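Local coordinates for protein neutral ceramidase (Pseudomonas aeruginosa, PDB 2ZWS) that hydrolyses the N-acyl linkage of ceramides to give sphingosine and a free fatty acid, and also catalyses the reverse synthesis, using a bound zinc ion, at residues 158-170 against 448-461. Residues are numbered along the deposited sequence; the frame is centred on the assembly and turned at random.
With ZN (zinc ion), chain B.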
loop_
_atom_site.group_PDB
_atom_site.type_symbol
_atom_site.label_atom_id
_atom_site.label_comp_id
_atom_site.label_asym_id
_atom_site.label_seq_id
_atom_site.Cartn_x
_atom_site.Cartn_y
_atom_site.Cartn_z
ATOM N N ARG A 158 -0.822 17.701 5.914
ATOM C CA ARG A 158 -0.956 19.064 5.402
ATOM C C ARG A 158 -1.367 18.987 3.940
ATOM O O ARG A 158 -1.041 18.010 3.248
ATOM C CB ARG A 158 0.343 19.857 5.583
ATOM C CG ARG A 158 1.523 19.338 4.770
ATOM C CD ARG A 158 2.754 20.250 4.904
ATOM N NE ARG A 158 2.607 21.492 4.142
ATOM C CZ ARG A 158 2.811 21.620 2.831
ATOM N NH1 ARG A 158 3.207 20.588 2.096
ATOM N NH2 ARG A 158 2.625 22.796 2.251
ATOM N N ASN A 159 -2.093 19.995 3.468
ATOM C CA ASN A 159 -2.476 20.012 2.079
ATOM C C ASN A 159 -1.331 20.511 1.218
ATOM O O ASN A 159 -0.801 21.604 1.446
ATOM C CB ASN A 159 -3.715 20.906 1.874
ATOM C CG ASN A 159 -4.379 20.668 0.541
ATOM O OD1 ASN A 159 -3.786 20.905 -0.528
ATOM N ND2 ASN A 159 -5.639 20.222 0.586
ATOM N N ARG A 160 -0.992 19.754 0.185
ATOM C CA ARG A 160 0.153 20.102 -0.668
ATOM C C ARG A 160 -0.242 20.902 -1.904
ATOM O O ARG A 160 0.608 21.302 -2.712
ATOM C CB ARG A 160 0.922 18.811 -1.040
ATOM C CG ARG A 160 0.169 17.940 -1.971
ATOM C CD ARG A 160 0.877 16.631 -2.248
ATOM N NE ARG A 160 0.208 15.930 -3.335
ATOM C CZ ARG A 160 0.591 14.735 -3.799
ATOM N NH1 ARG A 160 1.636 14.090 -3.258
ATOM N NH2 ARG A 160 -0.066 14.194 -4.811
ATOM N N SER A 161 -1.541 21.107 -2.068
ATOM C CA SER A 161 -2.069 21.877 -3.195
ATOM C C SER A 161 -3.205 22.767 -2.710
ATOM O O SER A 161 -4.335 22.678 -3.208
ATOM C CB SER A 161 -2.544 20.926 -4.291
ATOM O OG SER A 161 -1.401 20.362 -4.902
ATOM N N LEU A 162 -2.886 23.623 -1.737
ATOM C CA LEU A 162 -3.898 24.421 -1.052
ATOM C C LEU A 162 -4.578 25.435 -1.981
ATOM O O LEU A 162 -5.767 25.719 -1.828
ATOM C CB LEU A 162 -3.312 25.093 0.190
ATOM C CG LEU A 162 -4.348 25.631 1.192
ATOM C CD1 LEU A 162 -5.443 24.611 1.526
ATOM C CD2 LEU A 162 -3.663 26.090 2.463
ATOM N N LEU A 163 -3.848 25.933 -2.966
ATOM C CA LEU A 163 -4.414 26.908 -3.898
ATOM C C LEU A 163 -5.642 26.327 -4.613
ATOM O O LEU A 163 -6.658 27.014 -4.767
ATOM C CB LEU A 163 -3.349 27.318 -4.911
ATOM C CG LEU A 163 -3.734 28.289 -6.018
ATOM C CD1 LEU A 163 -2.485 29.052 -6.363
ATOM C CD2 LEU A 163 -4.266 27.558 -7.239
ATOM N N SER A 164 -5.546 25.058 -5.037
ATOM C CA SER A 164 -6.636 24.390 -5.747
ATOM C C SER A 164 -7.780 24.066 -4.797
ATOM O O SER A 164 -8.950 24.204 -5.148
ATOM C CB SER A 164 -6.135 23.089 -6.397
ATOM O OG SER A 164 -5.198 23.344 -7.418
ATOM N N HIS A 165 -7.437 23.649 -3.581
ATOM C CA HIS A 165 -8.446 23.280 -2.586
ATOM C C HIS A 165 -9.366 24.477 -2.287
ATOM O O HIS A 165 -10.577 24.333 -2.135
ATOM C CB HIS A 165 -7.782 22.805 -1.299
ATOM C CG HIS A 165 -8.735 22.523 -0.174
ATOM N ND1 HIS A 165 -9.478 21.362 -0.091
ATOM C CD2 HIS A 165 -9.068 23.264 0.912
ATOM C CE1 HIS A 165 -10.207 21.393 1.014
ATOM N NE2 HIS A 165 -9.992 22.548 1.631
ATOM N N LEU A 166 -8.750 25.650 -2.210
ATOM C CA LEU A 166 -9.461 26.889 -1.906
ATOM C C LEU A 166 -10.360 27.358 -3.034
ATOM O O LEU A 166 -11.132 28.312 -2.839
ATOM C CB LEU A 166 -8.463 27.980 -1.516
ATOM C CG LEU A 166 -7.659 27.687 -0.248
ATOM C CD1 LEU A 166 -6.551 28.738 -0.058
ATOM C CD2 LEU A 166 -8.539 27.609 0.978
ATOM N N LYS A 167 -10.267 26.733 -4.209
ATOM C CA LYS A 167 -11.173 27.078 -5.307
ATOM C C LYS A 167 -12.553 26.449 -5.126
ATOM O O LYS A 167 -13.489 26.802 -5.839
ATOM C CB LYS A 167 -10.607 26.680 -6.675
ATOM C CG LYS A 167 -9.250 27.278 -7.064
ATOM C CD LYS A 167 -9.281 28.795 -7.140
ATOM C CE LYS A 167 -8.068 29.311 -7.901
ATOM N NZ LYS A 167 -7.816 30.756 -7.634
ATOM N N ASN A 168 -12.688 25.486 -4.204
ATOM C CA ASN A 168 -13.990 24.871 -3.937
ATOM C C ASN A 168 -14.880 25.814 -3.134
ATOM O O ASN A 168 -14.411 26.435 -2.186
ATOM C CB ASN A 168 -13.822 23.561 -3.171
ATOM C CG ASN A 168 -13.072 22.506 -3.979
ATOM O OD1 ASN A 168 -13.530 22.068 -5.037
ATOM N ND2 ASN A 168 -11.904 22.117 -3.483
ATOM N N PRO A 169 -16.167 25.921 -3.512
ATOM C CA PRO A 169 -17.085 26.811 -2.783
ATOM C C PRO A 169 -17.622 26.212 -1.485
ATOM O O PRO A 169 -18.313 26.897 -0.728
ATOM C CB PRO A 169 -18.244 26.984 -3.767
ATOM C CG PRO A 169 -18.264 25.732 -4.546
ATOM C CD PRO A 169 -16.826 25.260 -4.651
ATOM N N ASP A 170 -17.308 24.943 -1.232
ATOM C CA ASP A 170 -17.961 24.165 -0.186
ATOM C C ASP A 170 -16.987 23.545 0.831
ATOM O O ASP A 170 -17.083 22.351 1.132
ATOM C CB ASP A 170 -18.813 23.058 -0.839
ATOM C CG ASP A 170 -17.961 22.014 -1.620
ATOM O OD1 ASP A 170 -16.897 22.364 -2.183
ATOM O OD2 ASP A 170 -18.385 20.839 -1.686
ATOM N N TYR A 448 -5.231 10.398 -10.356
ATOM C CA TYR A 448 -5.819 11.340 -9.386
ATOM C C TYR A 448 -7.247 11.766 -9.720
ATOM O O TYR A 448 -7.666 11.722 -10.881
ATOM C CB TYR A 448 -4.905 12.572 -9.182
ATOM C CG TYR A 448 -3.641 12.263 -8.398
ATOM C CD1 TYR A 448 -2.542 11.646 -8.993
ATOM C CD2 TYR A 448 -3.542 12.603 -7.054
ATOM C CE1 TYR A 448 -1.369 11.327 -8.239
ATOM C CE2 TYR A 448 -2.401 12.346 -6.308
ATOM C CZ TYR A 448 -1.302 11.688 -6.881
ATOM O OH TYR A 448 -0.181 11.404 -6.086
ATOM N N VAL A 449 -7.991 12.158 -8.690
ATOM C CA VAL A 449 -9.316 12.733 -8.892
ATOM C C VAL A 449 -9.467 14.012 -8.081
ATOM O O VAL A 449 -9.382 14.037 -6.867
ATOM C CB VAL A 449 -10.449 11.752 -8.544
ATOM C CG1 VAL A 449 -11.803 12.381 -8.823
ATOM C CG2 VAL A 449 -10.284 10.416 -9.310
ATOM N N THR A 450 -9.752 15.056 -8.828
ATOM C CA THR A 450 -9.848 16.397 -8.345
ATOM C C THR A 450 -11.301 16.867 -8.643
ATOM O O THR A 450 -11.962 16.351 -9.556
ATOM C CB THR A 450 -8.759 17.057 -9.187
ATOM O OG1 THR A 450 -7.653 17.644 -8.493
ATOM C CG2 THR A 450 -9.059 17.291 -10.565
ATOM N N THR A 451 -11.830 17.802 -7.860
ATOM C CA THR A 451 -13.164 18.324 -8.160
ATOM C C THR A 451 -13.074 19.151 -9.450
ATOM O O THR A 451 -11.987 19.522 -9.870
ATOM C CB THR A 451 -13.678 19.241 -7.054
ATOM O OG1 THR A 451 -12.752 20.318 -6.907
ATOM C CG2 THR A 451 -13.809 18.496 -5.707
ATOM N N ARG A 452 -14.223 19.490 -10.030
ATOM C CA ARG A 452 -14.250 20.379 -11.213
ATOM C C ARG A 452 -13.443 21.676 -10.995
ATOM O O ARG A 452 -12.651 22.099 -11.863
ATOM C CB ARG A 452 -15.706 20.708 -11.607
ATOM C CG ARG A 452 -15.853 21.678 -12.792
ATOM C CD ARG A 452 -15.388 21.036 -14.072
ATOM N NE ARG A 452 -15.243 21.926 -15.233
ATOM C CZ ARG A 452 -14.109 22.528 -15.582
ATOM N NH1 ARG A 452 -14.070 23.278 -16.674
ATOM N NH2 ARG A 452 -13.011 22.388 -14.844
ATOM N N GLU A 453 -13.614 22.257 -9.817
ATOM C CA GLU A 453 -12.950 23.536 -9.478
ATOM C C GLU A 453 -11.441 23.348 -9.311
ATOM O O GLU A 453 -10.638 24.101 -9.870
ATOM C CB GLU A 453 -13.572 24.150 -8.224
ATOM C CG GLU A 453 -15.079 24.445 -8.357
ATOM C CD GLU A 453 -16.025 23.306 -7.927
ATOM O OE1 GLU A 453 -15.638 22.101 -7.881
ATOM O OE2 GLU A 453 -17.207 23.628 -7.627
ATOM N N GLU A 454 -11.042 22.303 -8.587
ATOM C CA GLU A 454 -9.623 21.986 -8.476
ATOM C C GLU A 454 -9.002 21.705 -9.838
ATOM O O GLU A 454 -7.872 22.121 -10.110
ATOM C CB GLU A 454 -9.413 20.758 -7.586
ATOM C CG GLU A 454 -9.646 21.019 -6.117
ATOM C CD GLU A 454 -9.966 19.768 -5.338
ATOM O OE1 GLU A 454 -9.911 18.661 -5.918
ATOM O OE2 GLU A 454 -10.288 19.893 -4.142
ATOM N N TYR A 455 -9.716 20.940 -10.667
ATOM C CA TYR A 455 -9.210 20.565 -11.981
ATOM C C TYR A 455 -8.809 21.797 -12.763
ATOM O O TYR A 455 -7.756 21.795 -13.412
ATOM C CB TYR A 455 -10.268 19.788 -12.755
ATOM C CG TYR A 455 -9.816 19.296 -14.100
ATOM C CD1 TYR A 455 -9.306 17.996 -14.252
ATOM C CD2 TYR A 455 -9.933 20.111 -15.245
ATOM C CE1 TYR A 455 -8.902 17.522 -15.488
ATOM C CE2 TYR A 455 -9.527 19.649 -16.501
ATOM C CZ TYR A 455 -9.017 18.333 -16.607
ATOM O OH TYR A 455 -8.619 17.853 -17.827
ATOM N N ALA A 456 -9.638 22.850 -12.679
ATOM C CA ALA A 456 -9.396 24.075 -13.468
ATOM C C ALA A 456 -8.058 24.727 -13.137
ATOM O O ALA A 456 -7.430 25.336 -14.012
ATOM C CB ALA A 456 -10.536 25.078 -13.300
ATOM N N ALA A 457 -7.616 24.585 -11.891
ATOM C CA ALA A 457 -6.346 25.160 -11.453
ATOM C C ALA A 457 -5.134 24.437 -12.031
ATOM O O ALA A 457 -4.066 25.023 -12.162
ATOM C CB ALA A 457 -6.280 25.211 -9.938
ATOM N N GLN A 458 -5.300 23.151 -12.345
ATOM C CA GLN A 458 -4.229 22.330 -12.947
ATOM C C GLN A 458 -2.918 22.331 -12.173
ATOM O O GLN A 458 -1.840 22.427 -12.757
ATOM C CB GLN A 458 -4.008 22.660 -14.442
ATOM C CG GLN A 458 -5.120 22.177 -15.351
ATOM C CD GLN A 458 -5.154 20.663 -15.492
ATOM O OE1 GLN A 458 -4.214 20.061 -15.997
ATOM N NE2 GLN A 458 -6.252 20.058 -15.079
ATOM N N GLU A 459 -3.014 22.206 -10.854
ATOM C CA GLU A 459 -1.847 21.838 -10.056
ATOM C C GLU A 459 -1.640 20.333 -10.299
ATOM O O GLU A 459 -2.355 19.755 -11.108
ATOM C CB GLU A 459 -2.072 22.169 -8.583
ATOM C CG GLU A 459 -2.099 23.684 -8.316
ATOM C CD GLU A 459 -2.022 23.992 -6.841
ATOM O OE1 GLU A 459 -3.027 23.756 -6.121
ATOM O OE2 GLU A 459 -0.949 24.459 -6.384
ATOM N N TYR A 460 -0.691 19.707 -9.610
ATOM C CA TYR A 460 -0.253 18.356 -9.963
ATOM C C TYR A 460 -1.414 17.354 -10.070
ATOM O O TYR A 460 -1.527 16.623 -11.053
ATOM C CB TYR A 460 0.804 17.894 -8.966
ATOM C CG TYR A 460 1.219 16.457 -9.173
ATOM C CD1 TYR A 460 2.049 16.093 -10.239
ATOM C CD2 TYR A 460 0.768 15.463 -8.301
ATOM C CE1 TYR A 460 2.414 14.749 -10.442
ATOM C CE2 TYR A 460 1.146 14.130 -8.478
ATOM C CZ TYR A 460 1.949 13.784 -9.551
ATOM O OH TYR A 460 2.316 12.455 -9.727
ATOM N N GLU A 461 -2.295 17.358 -9.076
ATOM C CA GLU A 461 -3.430 16.442 -9.045
ATOM C C GLU A 461 -4.405 16.644 -10.198
ATOM O O GLU A 461 -4.974 15.679 -10.737
ATOM C CB GLU A 461 -4.156 16.534 -7.708
ATOM C CG GLU A 461 -3.273 16.187 -6.490
ATOM C CD GLU A 461 -2.367 17.330 -6.046
ATOM O OE1 GLU A 461 -2.561 18.501 -6.469
ATOM O OE2 GLU A 461 -1.427 17.063 -5.282
HETATM ZN ZN ZN B . -0.122 9.874 -4.545
HETATM O O HOH W 1 3.030 12.178 -4.992
HETATM O O HOH W 2 1.270 23.214 -5.388
HETATM O O HOH W 3 -0.925 25.356 -3.814
HETATM O O HOH W 4 -5.368 21.152 -9.417
HETATM O O HOH W 5 -9.607 19.079 -1.807
HETATM O O HOH W 6 1.878 9.648 -5.195
#
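Glu459 OE1 is gripped twice by Ser164: OG donates over 2.6 Å to its anti lone pair, while the backbone N, 3.0 Å away, comes from above the carboxylate plane at a bent 135°. Two waters donate to Glu459 OE2, and one of them accepts from Leu163 N, so both carboxylate oxygens are tied to the start of helix 162-165. Ala457 CB packs against Ser164 OG.

Farther along, Asn168, closing the type I turn from His165, bridges a helix start with its amide. Its OD1 accepts from Thr451 OG1 (2.7 Å) in the carbonyl plane, and its ND2 donates to Glu454 OE2 (2.8 Å) on the anti side but well out of the carboxylate plane, with amide and carboxylate planes 76° apart. Thr451 and Glu454 form the capping box of helix 452-457, and Glu454 OE1 also binds Thr413.

Toward the zinc, Glu461 splits its carboxylate: OE1 takes the Ser161 hydroxyl on its syn side, somewhat out of the carboxylate plane, and OE2 forms a salt bridge with Arg160 NE at 2.8 Å. Extended from CG to NE (chi3 -170°), Arg160 carries NH2 on to Tyr448 OH, 3.1 Å away and near the guanidinium plane. That oxygen binds zinc at 2.2 Å, alongside His97, His204 and Glu411. Arg160 is therefore a second-shell residue of the zinc site, held in place by Glu461 one layer further out.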